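Local structure of peptidoglycan glycosyltransferase (Burkholderia ambifaria, 5UY7) at residues A[204-209]-A[520-525]; A[281-286]-A[338-343]; A[310-315]-A[321-326]; A[352-357]-A[393-398]. The protein belongs to the penicillin-binding proteins, a family of bacterial cell-wall enzymes, and its modelled part is built on the fold of the beta-lactamase superfamily. All coordinates share one frame; numbering follows the deposited sequence. Where two conformers were deposited one is given.

Interaction 1: residues A[204-209]-A[520-525]; sequences QYIAYA and AGDTMR
D522, the residue on which I206 packs, sets its OD1 at the edge of the R525 guanidinium, in the plane of that group and within the same helix. D522 OD1 offers its anti lone pair to R525 NH2 at 2.8 Å, with an N-H...O angle of 156°, in a salt bridge. One face of that guanidinium rests on the backbone, G521 O standing 3.3 Å above its centre. In the partner helix, one face of the Y205 ring carries A209 CB near its rim.

The contact itself illustrates how few atoms can join two helices. From helix 201-217, I206 reaches helix 509-526 with both ends of its branched chain. Because CG1 lies beside the backbone N (chi1 -75°), I206 CG2 takes the position anti to it and comes within 3.5 Å of D522 CB. The methyl I206 CD1 sits over the main chain, 3.6 Å from D522 O. T523 meets CG2 more loosely through OG1, a hydroxyl already bonded to I519 O.

Both helices lie on the five-stranded antiparallel sheet, A207 touching strand 235-241 and T523 touching strand 492-499. N210 adds a polar link, its ND2 bonded to both I206 O and D522 OD2.

The two carboxylate oxygens of D522 thus have different partners, an arginine and an amide, which would probably fix its rotation and favour the ionised form beside an aliphatic contact.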
loop_
_atom_site.group_PDB
_atom_site.type_symbol
_atom_site.label_atom_id
_atom_site.label_comp_id
_atom_site.label_asym_id
_atom_site.label_seq_id
_atom_site.Cartn_x
_atom_site.Cartn_y
_atom_site.Cartn_z
ATOM N N GLN A 204 -5.887 18.427 -5.327
ATOM C CA GLN A 204 -6.100 17.862 -6.657
ATOM C C GLN A 204 -5.068 18.402 -7.644
ATOM O O GLN A 204 -4.508 17.644 -8.444
ATOM C CB GLN A 204 -7.526 18.176 -7.133
ATOM C CG GLN A 204 -7.883 17.629 -8.509
ATOM C CD GLN A 204 -8.312 16.177 -8.460
ATOM O OE1 GLN A 204 -8.189 15.533 -7.424
ATOM N NE2 GLN A 204 -8.831 15.662 -9.574
ATOM N N TYR A 205 -4.798 19.713 -7.596
ATOM C CA TYR A 205 -3.779 20.279 -8.475
ATOM C C TYR A 205 -2.400 19.707 -8.161
ATOM O O TYR A 205 -1.621 19.398 -9.075
ATOM C CB TYR A 205 -3.761 21.805 -8.364
ATOM C CG TYR A 205 -2.578 22.403 -9.079
ATOM C CD1 TYR A 205 -2.534 22.450 -10.464
ATOM C CD2 TYR A 205 -1.474 22.861 -8.370
ATOM C CE1 TYR A 205 -1.432 22.980 -11.126
ATOM C CE2 TYR A 205 -0.388 23.370 -9.011
ATOM C CZ TYR A 205 -0.365 23.428 -10.383
ATOM O OH TYR A 205 0.736 23.956 -10.995
ATOM N N ILE A 206 -2.074 19.569 -6.871
ATOM C CA ILE A 206 -0.784 18.994 -6.486
ATOM C C ILE A 206 -0.635 17.598 -7.066
ATOM O O ILE A 206 0.404 17.247 -7.642
ATOM C CB ILE A 206 -0.642 18.978 -4.954
ATOM C CG1 ILE A 206 -0.344 20.381 -4.436
ATOM C CG2 ILE A 206 0.447 18.003 -4.532
ATOM C CD1 ILE A 206 -0.483 20.499 -2.936
ATOM N N ALA A 207 -1.678 16.776 -6.919
ATOM C CA ALA A 207 -1.628 15.418 -7.444
ATOM C C ALA A 207 -1.533 15.421 -8.963
ATOM O O ALA A 207 -0.733 14.679 -9.548
ATOM C CB ALA A 207 -2.867 14.647 -6.987
ATOM N N TYR A 208 -2.327 16.266 -9.616
ATOM C CA TYR A 208 -2.313 16.328 -11.072
ATOM C C TYR A 208 -0.954 16.776 -11.600
ATOM O O TYR A 208 -0.388 16.154 -12.509
ATOM C CB TYR A 208 -3.410 17.284 -11.541
ATOM C CG TYR A 208 -3.304 17.674 -12.982
ATOM C CD1 TYR A 208 -3.844 16.880 -13.969
ATOM C CD2 TYR A 208 -2.669 18.852 -13.351
ATOM C CE1 TYR A 208 -3.757 17.251 -15.301
ATOM C CE2 TYR A 208 -2.569 19.222 -14.667
ATOM C CZ TYR A 208 -3.110 18.413 -15.634
ATOM O OH TYR A 208 -3.002 18.804 -16.949
ATOM N N ALA A 209 -0.427 17.875 -11.058
ATOM C CA ALA A 209 0.824 18.426 -11.568
ATOM C C ALA A 209 1.964 17.431 -11.423
ATOM O O ALA A 209 2.759 17.239 -12.353
ATOM C CB ALA A 209 1.150 19.722 -10.833
ATOM N N ALA A 520 3.061 13.683 -1.413
ATOM C CA ALA A 520 2.963 13.703 0.043
ATOM C C ALA A 520 3.591 14.968 0.620
ATOM O O ALA A 520 2.992 15.646 1.464
ATOM C CB ALA A 520 3.629 12.456 0.631
ATOM N N GLY A 521 4.807 15.293 0.183
ATOM C CA GLY A 521 5.472 16.481 0.702
ATOM C C GLY A 521 4.747 17.765 0.341
ATOM O O GLY A 521 4.569 18.654 1.185
ATOM N N ASP A 522 4.329 17.882 -0.922
ATOM C CA ASP A 522 3.617 19.083 -1.346
ATOM C C ASP A 522 2.329 19.243 -0.557
ATOM O O ASP A 522 1.938 20.370 -0.219
ATOM C CB ASP A 522 3.304 19.040 -2.842
ATOM C CG ASP A 522 4.524 19.246 -3.723
ATOM O OD1 ASP A 522 5.627 19.543 -3.209
ATOM O OD2 ASP A 522 4.371 19.129 -4.958
ATOM N N THR A 523 1.640 18.128 -0.285
ATOM C CA THR A 523 0.393 18.184 0.474
ATOM C C THR A 523 0.647 18.566 1.927
ATOM O O THR A 523 -0.076 19.407 2.476
ATOM C CB THR A 523 -0.344 16.844 0.381
ATOM O OG1 THR A 523 -0.662 16.587 -0.990
ATOM C CG2 THR A 523 -1.638 16.879 1.194
ATOM N N MET A 524 1.659 17.963 2.571
ATOM C CA MET A 524 2.043 18.399 3.916
ATOM C C MET A 524 2.267 19.905 3.966
ATOM O O MET A 524 1.759 20.594 4.860
ATOM C CB MET A 524 3.319 17.695 4.380
ATOM C CG MET A 524 3.276 16.202 4.478
ATOM S SD MET A 524 2.410 15.626 5.931
ATOM C CE MET A 524 0.762 15.407 5.248
ATOM N N ARG A 525 3.064 20.433 3.033
ATOM C CA ARG A 525 3.352 21.859 3.057
ATOM C C ARG A 525 2.081 22.675 2.868
ATOM O O ARG A 525 1.875 23.677 3.559
ATOM C CB ARG A 525 4.387 22.216 1.985
ATOM C CG ARG A 525 5.818 21.837 2.363
ATOM C CD ARG A 525 6.810 22.274 1.271
ATOM N NE ARG A 525 6.774 21.369 0.124
ATOM C CZ ARG A 525 7.357 20.177 0.113
ATOM N NH1 ARG A 525 8.017 19.764 1.183
ATOM N NH2 ARG A 525 7.281 19.400 -0.959
#

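Interaction 2: residues A[281-286]-A[338-343]; sequences LDLHRV and PEEMWN
E340 and R285 meet in an end-on, two-pronged salt bridge that joins the start of helix 338-347 to the turn ending helix 273-282. That turn is a Schellman motif: H284 takes positive phi, and its N bonds back to L281 O. L283 and R285 both point their CB toward helix 338-347.

E340 shows how one long acid can serve an apolar and a charged neighbour in succession. E340 CB lies 4.1 Å from L283 CD1, and the next carbon, CG, keeps much the same separation from that methyl. The chain runs on extended (chi2 169°), bringing E340 CD to 3.8 Å from L283 CD1 while the oxygens continue to the arginine. E340 OE1 accepts from R285 NH1 at 3.0 Å, and E340 OE2 takes R285 NH2 at 2.8 Å along a nearly straight bond of 171°. Both nitrogens approach on the syn sides of the carboxylate, yet somewhat out of its plane, since the two flat groups are turned 31° against each other.

Second partners hold each end of the pair. R337 N also bonds to OE1, and R285 NH1 gives a further bond to T335 O, so the charges are tied to the backbone leading into helix 338-347 at a surface position. One face of the R285 guanidinium lies over its own segment, with L283 CB 3.9 Å above the plane toward the rim.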
loop_
_atom_site.group_PDB
_atom_site.type_symbol
_atom_site.label_atom_id
_atom_site.label_comp_id
_atom_site.label_asym_id
_atom_site.label_seq_id
_atom_site.Cartn_x
_atom_site.Cartn_y
_atom_site.Cartn_z
ATOM N N LEU A 281 1.147 -10.377 13.272
ATOM C CA LEU A 281 1.245 -9.666 14.548
ATOM C C LEU A 281 -0.084 -9.693 15.295
ATOM O O LEU A 281 -0.132 -9.979 16.500
ATOM C CB LEU A 281 1.676 -8.214 14.312
ATOM C CG LEU A 281 3.086 -8.032 13.748
ATOM C CD1 LEU A 281 3.282 -6.579 13.313
ATOM C CD2 LEU A 281 4.103 -8.406 14.828
ATOM N N ASP A 282 -1.178 -9.387 14.589
ATOM C CA ASP A 282 -2.483 -9.279 15.227
ATOM C C ASP A 282 -2.935 -10.616 15.802
ATOM O O ASP A 282 -3.601 -10.659 16.845
ATOM C CB ASP A 282 -3.505 -8.758 14.216
ATOM C CG ASP A 282 -4.466 -7.752 14.813
ATOM O OD1 ASP A 282 -4.004 -6.827 15.519
ATOM O OD2 ASP A 282 -5.681 -7.893 14.570
ATOM N N LEU A 283 -2.602 -11.715 15.125
ATOM C CA LEU A 283 -2.936 -13.051 15.606
ATOM C C LEU A 283 -1.951 -13.561 16.644
ATOM O O LEU A 283 -2.114 -14.692 17.121
ATOM C CB LEU A 283 -3.006 -14.029 14.429
ATOM C CG LEU A 283 -4.143 -13.736 13.451
ATOM C CD1 LEU A 283 -4.098 -14.656 12.236
ATOM C CD2 LEU A 283 -5.472 -13.877 14.181
ATOM N N HIS A 284 -0.947 -12.756 17.004
ATOM C CA HIS A 284 0.076 -13.109 17.985
ATOM C C HIS A 284 0.955 -14.266 17.517
ATOM O O HIS A 284 1.580 -14.940 18.340
ATOM C CB HIS A 284 -0.551 -13.426 19.353
ATOM C CG HIS A 284 -1.550 -12.403 19.805
ATOM N ND1 HIS A 284 -1.206 -11.093 20.067
ATOM C CD2 HIS A 284 -2.883 -12.494 20.031
ATOM C CE1 HIS A 284 -2.282 -10.423 20.441
ATOM N NE2 HIS A 284 -3.313 -11.249 20.427
ATOM N N ARG A 285 1.029 -14.506 16.201
ATOM C CA ARG A 285 1.903 -15.563 15.689
ATOM C C ARG A 285 3.370 -15.150 15.723
ATOM O O ARG A 285 4.252 -15.998 15.915
ATOM C CB ARG A 285 1.510 -15.939 14.255
ATOM C CG ARG A 285 0.061 -16.374 14.093
ATOM C CD ARG A 285 -0.218 -17.752 14.714
ATOM N NE ARG A 285 -1.628 -17.826 15.085
ATOM C CZ ARG A 285 -2.607 -18.052 14.216
ATOM N NH1 ARG A 285 -2.316 -18.280 12.944
ATOM N NH2 ARG A 285 -3.871 -18.046 14.611
ATOM N N VAL A 286 3.644 -13.867 15.514
ATOM C CA VAL A 286 4.988 -13.313 15.583
ATOM C C VAL A 286 4.905 -11.995 16.333
ATOM O O VAL A 286 3.825 -11.440 16.547
ATOM C CB VAL A 286 5.620 -13.072 14.193
ATOM C CG1 VAL A 286 5.619 -14.342 13.356
ATOM C CG2 VAL A 286 4.876 -11.961 13.453
ATOM N N PRO A 338 -5.279 -20.407 5.627
ATOM C CA PRO A 338 -5.949 -19.720 4.509
ATOM C C PRO A 338 -7.183 -18.941 4.930
ATOM O O PRO A 338 -7.352 -17.787 4.514
ATOM C CB PRO A 338 -6.297 -20.880 3.566
ATOM C CG PRO A 338 -5.223 -21.874 3.810
ATOM C CD PRO A 338 -4.910 -21.790 5.285
ATOM N N GLU A 339 -8.042 -19.535 5.765
ATOM C CA GLU A 339 -9.242 -18.831 6.204
ATOM C C GLU A 339 -8.892 -17.540 6.937
ATOM O O GLU A 339 -9.580 -16.525 6.777
ATOM C CB GLU A 339 -10.089 -19.744 7.092
ATOM C CG GLU A 339 -11.398 -19.108 7.519
ATOM C CD GLU A 339 -12.277 -20.058 8.296
ATOM O OE1 GLU A 339 -11.757 -21.093 8.766
ATOM O OE2 GLU A 339 -13.486 -19.773 8.436
ATOM N N GLU A 340 -7.820 -17.553 7.737
ATOM C CA GLU A 340 -7.421 -16.350 8.464
ATOM C C GLU A 340 -6.985 -15.252 7.506
ATOM O O GLU A 340 -7.387 -14.089 7.647
ATOM C CB GLU A 340 -6.290 -16.674 9.446
ATOM C CG GLU A 340 -6.749 -17.483 10.637
ATOM C CD GLU A 340 -5.606 -18.020 11.474
ATOM O OE1 GLU A 340 -4.494 -18.217 10.940
ATOM O OE2 GLU A 340 -5.832 -18.259 12.678
ATOM N N MET A 341 -6.163 -15.601 6.518
ATOM C CA MET A 341 -5.686 -14.593 5.582
ATOM C C MET A 341 -6.817 -14.096 4.687
ATOM O O MET A 341 -6.911 -12.894 4.409
ATOM C CB MET A 341 -4.531 -15.155 4.751
ATOM C CG MET A 341 -3.310 -15.530 5.598
ATOM S SD MET A 341 -1.859 -15.927 4.594
ATOM C CE MET A 341 -1.470 -14.322 3.904
ATOM N N TRP A 342 -7.692 -15.001 4.243
ATOM C CA TRP A 342 -8.830 -14.590 3.423
ATOM C C TRP A 342 -9.739 -13.634 4.181
ATOM O O TRP A 342 -10.211 -12.636 3.621
ATOM C CB TRP A 342 -9.622 -15.820 2.960
ATOM C CG TRP A 342 -10.762 -15.500 2.028
ATOM C CD1 TRP A 342 -10.744 -15.561 0.662
ATOM C CD2 TRP A 342 -12.092 -15.085 2.392
ATOM N NE1 TRP A 342 -11.968 -15.196 0.155
ATOM C CE2 TRP A 342 -12.813 -14.901 1.193
ATOM C CE3 TRP A 342 -12.735 -14.834 3.614
ATOM C CZ2 TRP A 342 -14.150 -14.494 1.176
ATOM C CZ3 TRP A 342 -14.068 -14.427 3.594
ATOM C CH2 TRP A 342 -14.757 -14.259 2.382
ATOM N N ASN A 343 -10.015 -13.920 5.452
ATOM C CA ASN A 343 -10.843 -12.992 6.211
ATOM C C ASN A 343 -10.173 -11.634 6.350
ATOM O O ASN A 343 -10.854 -10.602 6.329
ATOM C CB ASN A 343 -11.189 -13.572 7.578
ATOM C CG ASN A 343 -12.468 -14.386 7.532
ATOM O OD1 ASN A 343 -13.568 -13.838 7.368
ATOM N ND2 ASN A 343 -12.330 -15.697 7.631
#

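Interaction 3: residues A[310-315]-A[321-326]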
loop_
_atom_site.group_PDB
_atom_site.type_symbol
_atom_site.label_atom_id
_atom_site.label_comp_id
_atom_site.label_asym_id
_atom_site.label_seq_id
_atom_site.Cartn_x
_atom_site.Cartn_y
_atom_site.Cartn_z
ATOM N N ALA A 310 18.142 -10.329 -2.868
ATOM C CA ALA A 310 19.494 -10.552 -2.385
ATOM C C ALA A 310 19.424 -11.623 -1.309
ATOM O O ALA A 310 18.345 -12.134 -0.991
ATOM C CB ALA A 310 20.112 -9.254 -1.854
ATOM N N GLY A 311 20.581 -11.968 -0.751
ATOM C CA GLY A 311 20.631 -12.878 0.380
ATOM C C GLY A 311 20.603 -12.134 1.702
ATOM O O GLY A 311 21.647 -11.701 2.198
ATOM N N PHE A 312 19.419 -11.985 2.289
ATOM C CA PHE A 312 19.260 -11.117 3.447
ATOM C C PHE A 312 19.570 -11.804 4.769
ATOM O O PHE A 312 19.710 -11.116 5.788
ATOM C CB PHE A 312 17.835 -10.550 3.486
ATOM C CG PHE A 312 17.514 -9.639 2.330
ATOM C CD1 PHE A 312 18.267 -8.497 2.099
ATOM C CD2 PHE A 312 16.441 -9.909 1.493
ATOM C CE1 PHE A 312 17.968 -7.650 1.042
ATOM C CE2 PHE A 312 16.128 -9.064 0.435
ATOM C CZ PHE A 312 16.896 -7.932 0.207
ATOM N N GLY A 313 19.679 -13.130 4.783
ATOM C CA GLY A 313 20.025 -13.813 6.009
ATOM C C GLY A 313 18.906 -13.765 7.037
ATOM O O GLY A 313 17.715 -13.781 6.715
ATOM N N THR A 314 19.308 -13.709 8.306
ATOM C CA THR A 314 18.354 -13.670 9.403
ATOM C C THR A 314 17.821 -12.253 9.561
ATOM O O THR A 314 18.600 -11.307 9.728
ATOM C CB THR A 314 19.006 -14.132 10.704
ATOM O OG1 THR A 314 19.643 -15.397 10.497
ATOM C CG2 THR A 314 17.953 -14.263 11.799
ATOM N N LEU A 315 16.501 -12.109 9.499
ATOM C CA LEU A 315 15.838 -10.823 9.639
ATOM C C LEU A 315 14.872 -10.876 10.812
ATOM O O LEU A 315 14.340 -11.937 11.148
ATOM C CB LEU A 315 15.055 -10.447 8.373
ATOM C CG LEU A 315 15.857 -10.299 7.079
ATOM C CD1 LEU A 315 14.927 -10.059 5.894
ATOM C CD2 LEU A 315 16.866 -9.165 7.239
ATOM N N ILE A 321 9.891 -6.492 6.366
ATOM C CA ILE A 321 9.277 -5.355 5.686
ATOM C C ILE A 321 10.346 -4.428 5.121
ATOM O O ILE A 321 10.274 -4.013 3.961
ATOM C CB ILE A 321 8.327 -4.609 6.644
ATOM C CG1 ILE A 321 7.129 -5.496 6.988
ATOM C CG2 ILE A 321 7.865 -3.296 6.021
ATOM C CD1 ILE A 321 6.314 -5.924 5.759
ATOM N N GLN A 322 11.361 -4.104 5.933
ATOM C CA GLN A 322 12.438 -3.216 5.496
ATOM C C GLN A 322 13.081 -3.682 4.190
ATOM O O GLN A 322 13.341 -2.871 3.290
ATOM C CB GLN A 322 13.494 -3.127 6.604
ATOM C CG GLN A 322 14.675 -2.227 6.298
ATOM C CD GLN A 322 15.825 -2.515 7.232
ATOM O OE1 GLN A 322 16.089 -3.677 7.550
ATOM N NE2 GLN A 322 16.495 -1.469 7.703
ATOM N N LYS A 323 13.363 -4.979 4.076
ATOM C CA LYS A 323 14.078 -5.532 2.928
ATOM C C LYS A 323 13.148 -6.041 1.834
ATOM O O LYS A 323 13.634 -6.482 0.780
ATOM C CB LYS A 323 14.997 -6.667 3.399
ATOM C CG LYS A 323 16.043 -6.231 4.433
ATOM C CD LYS A 323 16.996 -5.181 3.867
ATOM C CE LYS A 323 18.101 -4.864 4.868
ATOM N NZ LYS A 323 19.030 -3.829 4.346
ATOM N N SER A 324 11.835 -5.990 2.058
ATOM C CA SER A 324 10.841 -6.433 1.081
ATOM C C SER A 324 11.072 -7.889 0.686
ATOM O O SER A 324 11.005 -8.256 -0.485
ATOM C CB SER A 324 10.840 -5.530 -0.156
ATOM O OG SER A 324 9.625 -5.678 -0.877
ATOM N N SER A 325 11.308 -8.733 1.693
ATOM C CA SER A 325 11.669 -10.128 1.453
ATOM C C SER A 325 10.431 -10.957 1.102
ATOM O O SER A 325 9.485 -11.034 1.894
ATOM C CB SER A 325 12.360 -10.689 2.700
ATOM O OG SER A 325 12.576 -12.090 2.593
ATOM N N ASN A 326 10.435 -11.577 -0.086
ATOM C CA ASN A 326 9.400 -12.555 -0.428
ATOM C C ASN A 326 9.474 -13.780 0.466
ATOM O O ASN A 326 8.439 -14.328 0.865
ATOM C CB ASN A 326 9.551 -13.017 -1.877
ATOM C CG ASN A 326 9.139 -11.971 -2.874
ATOM O OD1 ASN A 326 8.552 -10.956 -2.513
ATOM N ND2 ASN A 326 9.428 -12.225 -4.149
#
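A CH-pi contact between F312 and K323 joins the loop before strand 314-316 to the end of helix 317-323, only a few residues on in the chain. K323 CB stands 3.7 Å from the centroid of the F312 ring and 3° off its normal, almost exactly over the centre. The lysine bends at chi2 (-62°), which carries CG and CD across one side of the ring, with K323 CD 3.9 Å from F312 CE1. A310 O lies over the opposite face, toward the rim.

L315 extends the apolar surface with its two methyls: CD2 faces K323 CG, while L315 CD1 is 4.1 Å from S325 CB. S325 is the N-cap of the next helix, its OG bonded to G328 N and also to D308 OD2. Between K323 and S325, S324, with positive phi, follows helix 317-323 in a Schellman motif. Its OG bonds to K461 NZ, consistent with the SxN pattern of this family's active sites, here S324 to N326.

No hydrogen bond crosses between the segments. The K323 side chain offers CB, CG and CD and satisfies NZ at G445 O, while K323 O comes 3.6 Å from F312 CE2. The contact is thus largely apolar, CH-pi over the face with a backbone carbonyl close by, beside the S324 polar site.

Interaction 4: residues A[352-357]-A[393-398]; sequences QAPKVG and LARAYT
R395 crosses P354 obliquely, with R395 NH2 4.0 Å from P354 CG and NH1 just as far from P354 CA. Q352 O lies at the guanidinium edge near its plane, but 4.0 Å from R395 NH2; this oxygen accepts a hydrogen bond from Q392 NE2 instead.

The next shell is water. One molecule donates to A353 O and accepts from R395 NH1 at 3.0 Å. A second accepts from K355 N at 2.7 Å and, weakly, from the same NH1. Main-chain groups on both sides of P354 are thereby reached by one arginine nitrogen, firmly at A353, weakly at K355.

What brings the guanidinium here is a chain that starts extended, CG anti to the backbone N (chi1 175°), and then bends at chi3 (56°). The side chain also touches M406 and V409. At its base, R395 O accepts from T398 OG1 at 2.6 Å, in the carbonyl plane, and from T398 N, where helix 390-401 nears its end. Across the contact, Q352 NE2 holds T346 O and L350 O, tying the loop to the end of helix 338-347.

This is therefore an example of water-mediated joining of loop and helix: no direct hydrogen bond crosses, and the positive charge is probably solvated by the two waters, one of which also donates to A353 O. R395 was deposited in two conformers, and the bridges hold for the one described.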
loop_
_atom_site.group_PDB
_atom_site.type_symbol
_atom_site.label_atom_id
_atom_site.label_comp_id
_atom_site.label_asym_id
_atom_site.label_seq_id
_atom_site.Cartn_x
_atom_site.Cartn_y
_atom_site.Cartn_z
ATOM N N GLN A 352 -14.104 -7.023 -3.408
ATOM C CA GLN A 352 -15.408 -6.394 -3.287
ATOM C C GLN A 352 -15.340 -5.035 -3.958
ATOM O O GLN A 352 -14.429 -4.248 -3.684
ATOM C CB GLN A 352 -15.808 -6.233 -1.821
ATOM C CG GLN A 352 -15.690 -7.503 -1.007
ATOM C CD GLN A 352 -15.442 -7.216 0.455
ATOM O OE1 GLN A 352 -16.334 -6.756 1.168
ATOM N NE2 GLN A 352 -14.219 -7.472 0.908
ATOM N N ALA A 353 -16.301 -4.753 -4.816
ATOM C CA ALA A 353 -16.271 -3.499 -5.543
ATOM C C ALA A 353 -16.579 -2.342 -4.602
ATOM O O ALA A 353 -17.555 -2.410 -3.841
ATOM C CB ALA A 353 -17.275 -3.527 -6.687
ATOM N N PRO A 354 -15.788 -1.274 -4.619
ATOM C CA PRO A 354 -16.145 -0.084 -3.843
ATOM C C PRO A 354 -17.528 0.416 -4.231
ATOM O O PRO A 354 -17.904 0.406 -5.405
ATOM C CB PRO A 354 -15.057 0.926 -4.220
ATOM C CG PRO A 354 -13.899 0.084 -4.656
ATOM C CD PRO A 354 -14.500 -1.118 -5.320
ATOM N N LYS A 355 -18.294 0.836 -3.228
ATOM C CA LYS A 355 -19.631 1.389 -3.432
ATOM C C LYS A 355 -19.563 2.879 -3.112
ATOM O O LYS A 355 -20.012 3.334 -2.059
ATOM C CB LYS A 355 -20.668 0.664 -2.563
ATOM N N VAL A 356 -18.989 3.646 -4.040
ATOM C CA VAL A 356 -18.751 5.066 -3.835
ATOM C C VAL A 356 -19.453 5.924 -4.880
ATOM O O VAL A 356 -19.202 7.128 -4.957
ATOM C CB VAL A 356 -17.242 5.377 -3.793
ATOM C CG1 VAL A 356 -16.580 4.587 -2.682
ATOM C CG2 VAL A 356 -16.593 5.054 -5.127
ATOM N N GLY A 357 -20.336 5.333 -5.679
ATOM C CA GLY A 357 -21.113 6.106 -6.624
ATOM C C GLY A 357 -20.723 5.866 -8.066
ATOM O O GLY A 357 -21.588 5.711 -8.930
ATOM N N LEU A 393 -6.377 -0.394 -2.744
ATOM C CA LEU A 393 -5.143 -0.339 -1.959
ATOM C C LEU A 393 -5.087 0.916 -1.099
ATOM O O LEU A 393 -4.667 0.861 0.066
ATOM C CB LEU A 393 -3.928 -0.393 -2.886
ATOM C CG LEU A 393 -3.677 -1.741 -3.572
ATOM C CD1 LEU A 393 -2.513 -1.594 -4.553
ATOM C CD2 LEU A 393 -3.389 -2.834 -2.538
ATOM N N ALA A 394 -5.482 2.059 -1.656
ATOM C CA ALA A 394 -5.497 3.285 -0.865
ATOM C C ALA A 394 -6.397 3.123 0.352
ATOM O O ALA A 394 -6.003 3.455 1.477
ATOM C CB ALA A 394 -5.950 4.468 -1.720
ATOM N N ARG A 395 -7.596 2.565 0.152
ATOM C CA ARG A 395 -8.510 2.344 1.270
ATOM C C ARG A 395 -7.919 1.367 2.278
ATOM O O ARG A 395 -7.976 1.603 3.495
ATOM C CB ARG A 395 -9.856 1.837 0.749
ATOM C CG ARG A 395 -10.842 1.460 1.842
ATOM C CD ARG A 395 -12.178 1.008 1.257
ATOM N NE ARG A 395 -12.019 -0.096 0.314
ATOM C CZ ARG A 395 -13.001 -0.598 -0.429
ATOM N NH1 ARG A 395 -14.227 -0.096 -0.346
ATOM N NH2 ARG A 395 -12.756 -1.601 -1.258
ATOM N N ALA A 396 -7.344 0.264 1.790
ATOM C CA ALA A 396 -6.746 -0.714 2.696
ATOM C C ALA A 396 -5.664 -0.085 3.570
ATOM O O ALA A 396 -5.576 -0.386 4.768
ATOM C CB ALA A 396 -6.180 -1.892 1.897
ATOM N N TYR A 397 -4.842 0.810 3.004
ATOM C CA TYR A 397 -3.769 1.399 3.807
ATOM C C TYR A 397 -4.301 2.345 4.881
ATOM O O TYR A 397 -3.582 2.625 5.847
ATOM C CB TYR A 397 -2.737 2.100 2.904
ATOM C CG TYR A 397 -1.576 1.178 2.559
ATOM C CD1 TYR A 397 -1.756 0.094 1.700
ATOM C CD2 TYR A 397 -0.317 1.362 3.124
ATOM C CE1 TYR A 397 -0.712 -0.783 1.411
ATOM C CE2 TYR A 397 0.735 0.499 2.829
ATOM C CZ TYR A 397 0.529 -0.566 1.967
ATOM O OH TYR A 397 1.580 -1.426 1.696
ATOM N N THR A 398 -5.548 2.825 4.760
ATOM C CA THR A 398 -6.087 3.625 5.856
ATOM C C THR A 398 -6.233 2.788 7.113
ATOM O O THR A 398 -6.202 3.343 8.207
ATOM C CB THR A 398 -7.440 4.287 5.514
ATOM O OG1 THR A 398 -8.473 3.293 5.367
ATOM C CG2 THR A 398 -7.321 5.161 4.245
HETATM O O HOH W 1 -16.427 -2.015 -1.173
HETATM O O HOH W 2 -17.357 0.388 -0.717
#

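Along the chain, interaction 1 spans all the others: its helices 201-217 and 509-526 come first and last and lie together on the five-stranded antiparallel sheet. Within that span, interaction 2 brackets interaction 3, and interaction 4 follows both. Interactions 1 and 2 lie on opposite sides of the chain's centre, their own centres 36 Å apart. Interactions 2 and 3 are closer, with nearest atoms about 7 Å apart, and helix 273-282 connects their surroundings, since K273 bonds to S324 O and N326 OD1. Helix 338-347 relates interaction 2 to the loop of interaction 4. No two contacts touch; interaction 1 belongs to the helices on the sheet, interactions 2 to 4 to other helices and their loops.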